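Long-range contact in capsid fiber protein (Bacillus phage phi29, PDB 6QYY), which forms the fibers on the head of the phage, this structure being the trimeric base through which they probably attach to the capsid: residues E29-Y41 and D75-P87. Numbering follows the deposited sequence.
Sequences EISHAAENTIPDY and DNLTTGKDGTAVP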
ATOM      1  N   GLU A  29      12.543  -3.600  18.300  1.00 31.06           N
ATOM      2  CA  GLU A  29      12.738  -2.291  18.892  1.00 27.77           C
ATOM      3  C   GLU A  29      12.315  -1.216  17.898  1.00 31.95           C
ATOM      4  O   GLU A  29      12.413  -1.401  16.683  1.00 32.03           O
ATOM      5  CB  GLU A  29      14.192  -2.112  19.354  1.00 32.06           C
ATOM      6  CG  GLU A  29      14.552  -3.118  20.446  1.00 39.71           C
ATOM      7  CD  GLU A  29      15.889  -2.848  21.120  1.00 60.73           C
ATOM      8  OE1 GLU A  29      16.037  -3.192  22.317  1.00 66.88           O
ATOM      9  OE2 GLU A  29      16.796  -2.310  20.451  1.00 61.12           O
ATOM     10  N   ILE A  30      11.771  -0.124  18.419  1.00 24.65           N
ATOM     11  CA  ILE A  30      11.421   1.022  17.595  1.00 22.98           C
ATOM     12  C   ILE A  30      12.287   2.203  18.006  1.00 28.90           C
ATOM     13  O   ILE A  30      12.756   2.307  19.148  1.00 29.23           O
ATOM     14  CB  ILE A  30       9.926   1.389  17.701  1.00 22.91           C
ATOM     15  CG1 ILE A  30       9.557   1.703  19.146  1.00 25.36           C
ATOM     16  CG2 ILE A  30       9.026   0.277  17.124  1.00 23.42           C
ATOM     17  CD1 ILE A  30       8.158   2.335  19.288  1.00 31.36           C
ATOM     18  N   SER A  31      12.493   3.102  17.057  1.00 30.57           N
ATOM     19  CA  SER A  31      13.200   4.353  17.288  1.00 25.72           C
ATOM     20  C   SER A  31      12.841   5.251  16.119  1.00 24.64           C
ATOM     21  O   SER A  31      12.268   4.799  15.126  1.00 24.83           O
ATOM     22  CB  SER A  31      14.718   4.147  17.406  1.00 30.76           C
ATOM     23  OG  SER A  31      15.229   3.459  16.282  1.00 32.28           O
ATOM     24  N   HIS A  32      13.175   6.532  16.251  1.00 29.60           N
ATOM     25  CA  HIS A  32      12.986   7.457  15.144  1.00 26.80           C
ATOM     26  C   HIS A  32      13.745   6.978  13.918  1.00 28.38           C
ATOM     27  O   HIS A  32      14.926   6.624  14.002  1.00 28.08           O
ATOM     28  CB  HIS A  32      13.458   8.856  15.541  1.00 28.13           C
ATOM     29  CG  HIS A  32      12.576   9.504  16.552  1.00 27.74           C
ATOM     30  ND1 HIS A  32      13.012  10.504  17.396  1.00 28.59           N
ATOM     31  CD2 HIS A  32      11.280   9.279  16.869  1.00 27.80           C
ATOM     32  CE1 HIS A  32      12.019  10.870  18.187  1.00 29.43           C
ATOM     33  NE2 HIS A  32      10.955  10.144  17.884  1.00 28.45           N
ATOM     34  N   ALA A  33      13.061   6.972  12.775  1.00 24.40           N
ATOM     35  CA  ALA A  33      13.712   6.659  11.513  1.00 28.84           C
ATOM     36  C   ALA A  33      14.877   7.610  11.275  1.00 31.23           C
ATOM     37  O   ALA A  33      14.815   8.795  11.616  1.00 34.06           O
ATOM     38  CB  ALA A  33      12.708   6.751  10.361  1.00 27.88           C
ATOM     39  N   ALA A  34      15.958   7.074  10.718  1.00 32.56           N
ATOM     40  CA  ALA A  34      17.145   7.875  10.468  1.00 33.44           C
ATOM     41  C   ALA A  34      16.913   8.853   9.315  1.00 30.93           C
ATOM     42  O   ALA A  34      16.136   8.595   8.391  1.00 34.62           O
ATOM     43  CB  ALA A  34      18.347   6.975  10.157  1.00 36.76           C
ATOM     44  N   GLU A  35      17.608   9.983   9.378  1.00 37.56           N
ATOM     45  CA  GLU A  35      17.499  11.009   8.349  1.00 40.40           C
ATOM     46  C   GLU A  35      17.818  10.447   6.962  1.00 41.29           C
ATOM     47  O   GLU A  35      18.731   9.635   6.798  1.00 40.89           O
ATOM     48  CB  GLU A  35      18.443  12.157   8.693  1.00 46.29           C
ATOM     49  CG  GLU A  35      18.309  13.359   7.801  1.00 50.99           C
ATOM     50  CD  GLU A  35      19.295  14.448   8.160  1.00 61.66           C
ATOM     51  OE1 GLU A  35      20.200  14.180   8.980  1.00 67.51           O
ATOM     52  OE2 GLU A  35      19.159  15.570   7.633  1.00 60.57           O
ATOM     53  N   ASN A  36      17.024  10.867   5.969  1.00 32.51           N
ATOM     54  CA  ASN A  36      17.116  10.460   4.564  1.00 35.01           C
ATOM     55  C   ASN A  36      16.879   8.962   4.335  1.00 39.58           C
ATOM     56  O   ASN A  36      17.305   8.420   3.314  1.00 44.66           O
ATOM     57  CB  ASN A  36      18.461  10.877   3.954  1.00 42.02           C
ATOM     58  CG  ASN A  36      18.635  12.375   3.939  1.00 48.09           C
ATOM     59  OD1 ASN A  36      17.810  13.101   3.382  1.00 48.49           O
ATOM     60  ND2 ASN A  36      19.692  12.853   4.581  1.00 44.59           N
ATOM     61  N   THR A  37      16.186   8.266   5.232  1.00 32.06           N
ATOM     62  CA  THR A  37      15.843   6.873   4.988  1.00 38.72           C
ATOM     63  C   THR A  37      14.336   6.731   4.809  1.00 36.79           C
ATOM     64  O   THR A  37      13.558   7.628   5.146  1.00 33.48           O
ATOM     65  CB  THR A  37      16.321   5.963   6.127  1.00 44.60           C
ATOM     66  OG1 THR A  37      15.579   6.252   7.318  1.00 44.50           O
ATOM     67  CG2 THR A  37      17.795   6.182   6.396  1.00 48.20           C
ATOM     68  N   ILE A  38      13.930   5.591   4.260  1.00 36.94           N
ATOM     69  CA  ILE A  38      12.507   5.267   4.150  1.00 34.56           C
ATOM     70  C   ILE A  38      12.033   4.729   5.495  1.00 32.80           C
ATOM     71  O   ILE A  38      12.571   3.724   5.983  1.00 32.87           O
ATOM     72  CB  ILE A  38      12.238   4.246   3.035  1.00 37.66           C
ATOM     73  CG1 ILE A  38      12.837   4.707   1.702  1.00 43.32           C
ATOM     74  CG2 ILE A  38      10.737   3.962   2.941  1.00 31.81           C
ATOM     75  CD1 ILE A  38      12.175   5.933   1.106  1.00 43.91           C
ATOM     76  N   PRO A  39      11.036   5.345   6.119  1.00 27.31           N
ATOM     77  CA  PRO A  39      10.560   4.850   7.410  1.00 26.61           C
ATOM     78  C   PRO A  39       9.822   3.533   7.257  1.00 30.07           C
ATOM     79  O   PRO A  39       9.323   3.180   6.183  1.00 28.77           O
ATOM     80  CB  PRO A  39       9.609   5.956   7.884  1.00 26.54           C
ATOM     81  CG  PRO A  39       9.092   6.553   6.621  1.00 28.74           C
ATOM     82  CD  PRO A  39      10.275   6.521   5.662  1.00 28.28           C
ATOM     83  N   ASP A  40       9.765   2.797   8.363  1.00 27.09           N
ATOM     84  CA  ASP A  40       8.966   1.577   8.425  1.00 26.75           C
ATOM     85  C   ASP A  40       7.520   1.866   8.816  1.00 30.07           C
ATOM     86  O   ASP A  40       6.595   1.244   8.277  1.00 29.21           O
ATOM     87  CB  ASP A  40       9.590   0.588   9.411  1.00 26.33           C
ATOM     88  CG  ASP A  40      10.963   0.113   8.968  1.00 33.54           C
ATOM     89  OD1 ASP A  40      11.147  -0.150   7.749  1.00 38.56           O
ATOM     90  OD2 ASP A  40      11.868  -0.001   9.829  1.00 36.56           O
ATOM     91  N   TYR A  41       7.305   2.799   9.736  1.00 23.75           N
ATOM     92  CA  TYR A  41       5.954   3.176  10.133  1.00 21.02           C
ATOM     93  C   TYR A  41       6.032   4.556  10.785  1.00 28.08           C
ATOM     94  O   TYR A  41       7.001   5.293  10.573  1.00 22.34           O
ATOM     95  CB  TYR A  41       5.314   2.096  11.030  1.00 20.45           C
ATOM     96  CG  TYR A  41       3.781   2.174  10.979  1.00 24.67           C
ATOM     97  CD1 TYR A  41       3.105   2.040   9.764  1.00 24.04           C
ATOM     98  CD2 TYR A  41       3.029   2.428  12.122  1.00 26.93           C
ATOM     99  CE1 TYR A  41       1.709   2.149   9.697  1.00 28.98           C
ATOM    100  CE2 TYR A  41       1.634   2.539  12.066  1.00 29.66           C
ATOM    101  CZ  TYR A  41       0.984   2.402  10.849  1.00 29.60           C
ATOM    102  OH  TYR A  41      -0.396   2.507  10.784  1.00 29.37           O
ATOM    103  N   ASP A  75       5.096  19.185  -1.918  1.00 34.72           N
ATOM    104  CA  ASP A  75       6.489  18.800  -1.706  1.00 35.87           C
ATOM    105  C   ASP A  75       6.613  17.289  -1.581  1.00 31.03           C
ATOM    106  O   ASP A  75       5.807  16.641  -0.912  1.00 32.15           O
ATOM    107  CB  ASP A  75       7.040  19.448  -0.430  1.00 32.15           C
ATOM    108  CG  ASP A  75       7.465  20.895  -0.635  1.00 44.37           C
ATOM    109  OD1 ASP A  75       7.480  21.359  -1.797  1.00 40.48           O
ATOM    110  OD2 ASP A  75       7.779  21.569   0.376  1.00 41.18           O
ATOM    111  N   ASN A  76       7.638  16.728  -2.212  1.00 30.64           N
ATOM    112  CA  ASN A  76       8.035  15.366  -1.906  1.00 34.40           C
ATOM    113  C   ASN A  76       8.834  15.335  -0.612  1.00 31.78           C
ATOM    114  O   ASN A  76       9.634  16.235  -0.341  1.00 35.64           O
ATOM    115  CB  ASN A  76       8.854  14.781  -3.048  1.00 35.31           C
ATOM    116  CG  ASN A  76       8.115  14.830  -4.352  1.00 40.86           C
ATOM    117  OD1 ASN A  76       7.061  14.209  -4.485  1.00 39.30           O
ATOM    118  ND2 ASN A  76       8.650  15.565  -5.324  1.00 39.00           N
ATOM    119  N   LEU A  77       8.621  14.284   0.174  1.00 27.71           N
ATOM    120  CA  LEU A  77       9.075  14.226   1.557  1.00 24.63           C
ATOM    121  C   LEU A  77       9.950  13.010   1.814  1.00 27.48           C
ATOM    122  O   LEU A  77       9.708  11.928   1.265  1.00 27.25           O
ATOM    123  CB  LEU A  77       7.873  14.173   2.513  1.00 24.11           C
ATOM    124  CG  LEU A  77       6.935  15.371   2.428  1.00 25.15           C
ATOM    125  CD1 LEU A  77       5.783  15.212   3.419  1.00 24.93           C
ATOM    126  CD2 LEU A  77       7.684  16.680   2.709  1.00 28.03           C
ATOM    127  N   THR A  78      10.938  13.194   2.695  1.00 27.41           N
ATOM    128  CA  THR A  78      11.770  12.139   3.266  1.00 30.63           C
ATOM    129  C   THR A  78      11.911  12.383   4.766  1.00 30.61           C
ATOM    130  O   THR A  78      11.401  13.365   5.307  1.00 29.20           O
ATOM    131  CB  THR A  78      13.160  12.103   2.609  1.00 33.36           C
ATOM    132  OG1 THR A  78      13.844  10.899   2.997  1.00 32.98           O
ATOM    133  CG2 THR A  78      13.977  13.308   3.063  1.00 36.66           C
ATOM    134  N   THR A  79      12.618  11.482   5.439  1.00 30.52           N
ATOM    135  CA  THR A  79      12.860  11.629   6.867  1.00 31.80           C
ATOM    136  C   THR A  79      13.909  12.708   7.128  1.00 34.62           C
ATOM    137  O   THR A  79      14.979  12.707   6.511  1.00 35.26           O
ATOM    138  CB  THR A  79      13.329  10.297   7.448  1.00 35.29           C
ATOM    139  OG1 THR A  79      12.390   9.279   7.108  1.00 31.93           O
ATOM    140  CG2 THR A  79      13.447  10.381   8.961  1.00 34.79           C
ATOM    141  N   GLY A  80      13.599  13.633   8.031  1.00 30.30           N
ATOM    142  CA  GLY A  80      14.548  14.625   8.515  1.00 29.33           C
ATOM    143  C   GLY A  80      15.162  14.238   9.847  1.00 32.87           C
ATOM    144  O   GLY A  80      15.310  13.052  10.169  1.00 38.47           O
ATOM    145  N   LYS A  81      15.542  15.249  10.630  1.00 31.42           N
ATOM    146  CA  LYS A  81      16.068  15.017  11.974  1.00 32.33           C
ATOM    147  C   LYS A  81      14.962  14.572  12.934  1.00 37.84           C
ATOM    148  O   LYS A  81      13.813  15.011  12.834  1.00 32.32           O
ATOM    149  CB  LYS A  81      16.708  16.289  12.525  1.00 38.75           C
ATOM    150  CG  LYS A  81      17.657  17.017  11.587  1.00 53.58           C
ATOM    151  CD  LYS A  81      18.736  16.113  11.039  1.00 61.25           C
ATOM    152  CE  LYS A  81      19.854  16.924  10.370  1.00 62.10           C
ATOM    153  NZ  LYS A  81      20.469  17.933  11.268  1.00 64.76           N
ATOM    154  N   ASP A  82      15.332  13.713  13.896  1.00 33.27           N
ATOM    155  CA  ASP A  82      14.428  13.280  14.974  1.00 30.46           C
ATOM    156  C   ASP A  82      13.121  12.694  14.441  1.00 29.18           C
ATOM    157  O   ASP A  82      12.064  12.831  15.071  1.00 29.81           O
ATOM    158  CB  ASP A  82      14.117  14.430  15.934  1.00 35.91           C
ATOM    159  CG  ASP A  82      15.372  15.059  16.519  1.00 61.91           C
ATOM    160  OD1 ASP A  82      16.465  14.501  16.302  1.00 65.38           O
ATOM    161  OD2 ASP A  82      15.266  16.111  17.187  1.00 67.74           O
ATOM    162  N   GLY A  83      13.170  12.025  13.287  1.00 29.89           N
ATOM    163  CA  GLY A  83      11.973  11.374  12.774  1.00 25.53           C
ATOM    164  C   GLY A  83      10.913  12.301  12.222  1.00 24.19           C
ATOM    165  O   GLY A  83       9.756  11.887  12.057  1.00 26.19           O
ATOM    166  N   THR A  84      11.267  13.548  11.943  1.00 25.49           N
ATOM    167  CA  THR A  84      10.339  14.459  11.308  1.00 24.09           C
ATOM    168  C   THR A  84      10.320  14.193   9.808  1.00 30.85           C
ATOM    169  O   THR A  84      11.101  13.394   9.278  1.00 27.80           O
ATOM    170  CB  THR A  84      10.732  15.911  11.596  1.00 24.33           C
ATOM    171  OG1 THR A  84      12.037  16.200  11.045  1.00 27.02           O
ATOM    172  CG2 THR A  84      10.758  16.166  13.083  1.00 26.35           C
ATOM    173  N   ALA A  85       9.407  14.868   9.119  1.00 24.92           N
ATOM    174  CA  ALA A  85       9.326  14.822   7.666  1.00 22.65           C
ATOM    175  C   ALA A  85       9.812  16.142   7.085  1.00 27.48           C
ATOM    176  O   ALA A  85       9.466  17.212   7.596  1.00 26.86           O
ATOM    177  CB  ALA A  85       7.896  14.551   7.206  1.00 22.91           C
ATOM    178  N   VAL A  86      10.616  16.071   6.023  1.00 25.05           N
ATOM    179  CA  VAL A  86      11.160  17.284   5.392  1.00 24.03           C
ATOM    180  C   VAL A  86      11.136  17.128   3.881  1.00 29.86           C
ATOM    181  O   VAL A  86      11.126  16.012   3.341  1.00 32.31           O
ATOM    182  CB  VAL A  86      12.608  17.583   5.855  1.00 35.23           C
ATOM    183  CG1 VAL A  86      12.665  17.790   7.374  1.00 34.92           C
ATOM    184  CG2 VAL A  86      13.556  16.475   5.395  1.00 33.00           C
ATOM    185  N   PRO A  87      11.118  18.256   3.162  1.00 34.15           N
ATOM    186  CA  PRO A  87      11.212  18.199   1.697  1.00 36.07           C
ATOM    187  C   PRO A  87      12.537  17.607   1.232  1.00 39.93           C
ATOM    188  O   PRO A  87      13.573  17.728   1.890  1.00 38.23           O
ATOM    189  CB  PRO A  87      11.094  19.669   1.275  1.00 36.73           C
ATOM    190  CG  PRO A  87      10.437  20.353   2.429  1.00 36.01           C
ATOM    191  CD  PRO A  87      10.927  19.636   3.645  1.00 37.00           C
TER
HETATM  192  O   HOH W   1      15.629  11.226  12.061  1.00 33.62           O
HETATM  193  O   HOH W   2      16.428  14.773   5.000  1.00 50.48           O
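Thr79 meets the loop after strand 28-32 with both branches of its side chain and with its carbonyl. Thr79 OG1 donates to Thr37 O at 2.8 Å, with a C=O...donor angle of 151°. Because CG2 stands anti to the backbone N (chi1 -54° for OG1), the methyl turns the other way, Thr79 CG2 lying 3.3 Å from Ala34 O and 4.0 Å from Ala33 CB. Asn36 N completes the grip with a nearly straight bond to Thr79 O, 176° at the hydrogen, although the donor sits well off the carbonyl plane. A water bonded to Asn36 OD1 donates to the same oxygen. Extended beyond CG, Glu35 carries its carboxylate across the bent chain of Lys81, where Glu35 OE1 lies 3.1 Å from Lys81 CE; Glu35 OE1 and Lys81 NZ stay 4.4 Å apart, too far for a salt bridge. At the other end, Asp82 O lies over one face of the His32 ring, offset toward its rim. That oxygen also accepts from Arg17, and His32 NE2 is hydrogen-bonded to Met14 N.

A second water donates to Ala33 O and Gly80 O and accepts from Gly83 N, bridging the two backbones. Behind this layer, Ala34 to Thr37 form a type II beta turn, in which Thr37 OG1 and N approach Ala34 O from the same face. Thr84 OG1 and N both donate to Lys81 O, OG1 in the carbonyl plane on a lone pair, bracing the hairpin between strands 76-79 and 85-87. The chemistry thus implies a joint between the chain's two beta sheets whose direct hydrogen bonds both end on backbone carbonyls, one from a backbone N-H and one from a side-chain hydroxyl, with two waters adding bridges and the Glu35-Lys81 attraction probably minor.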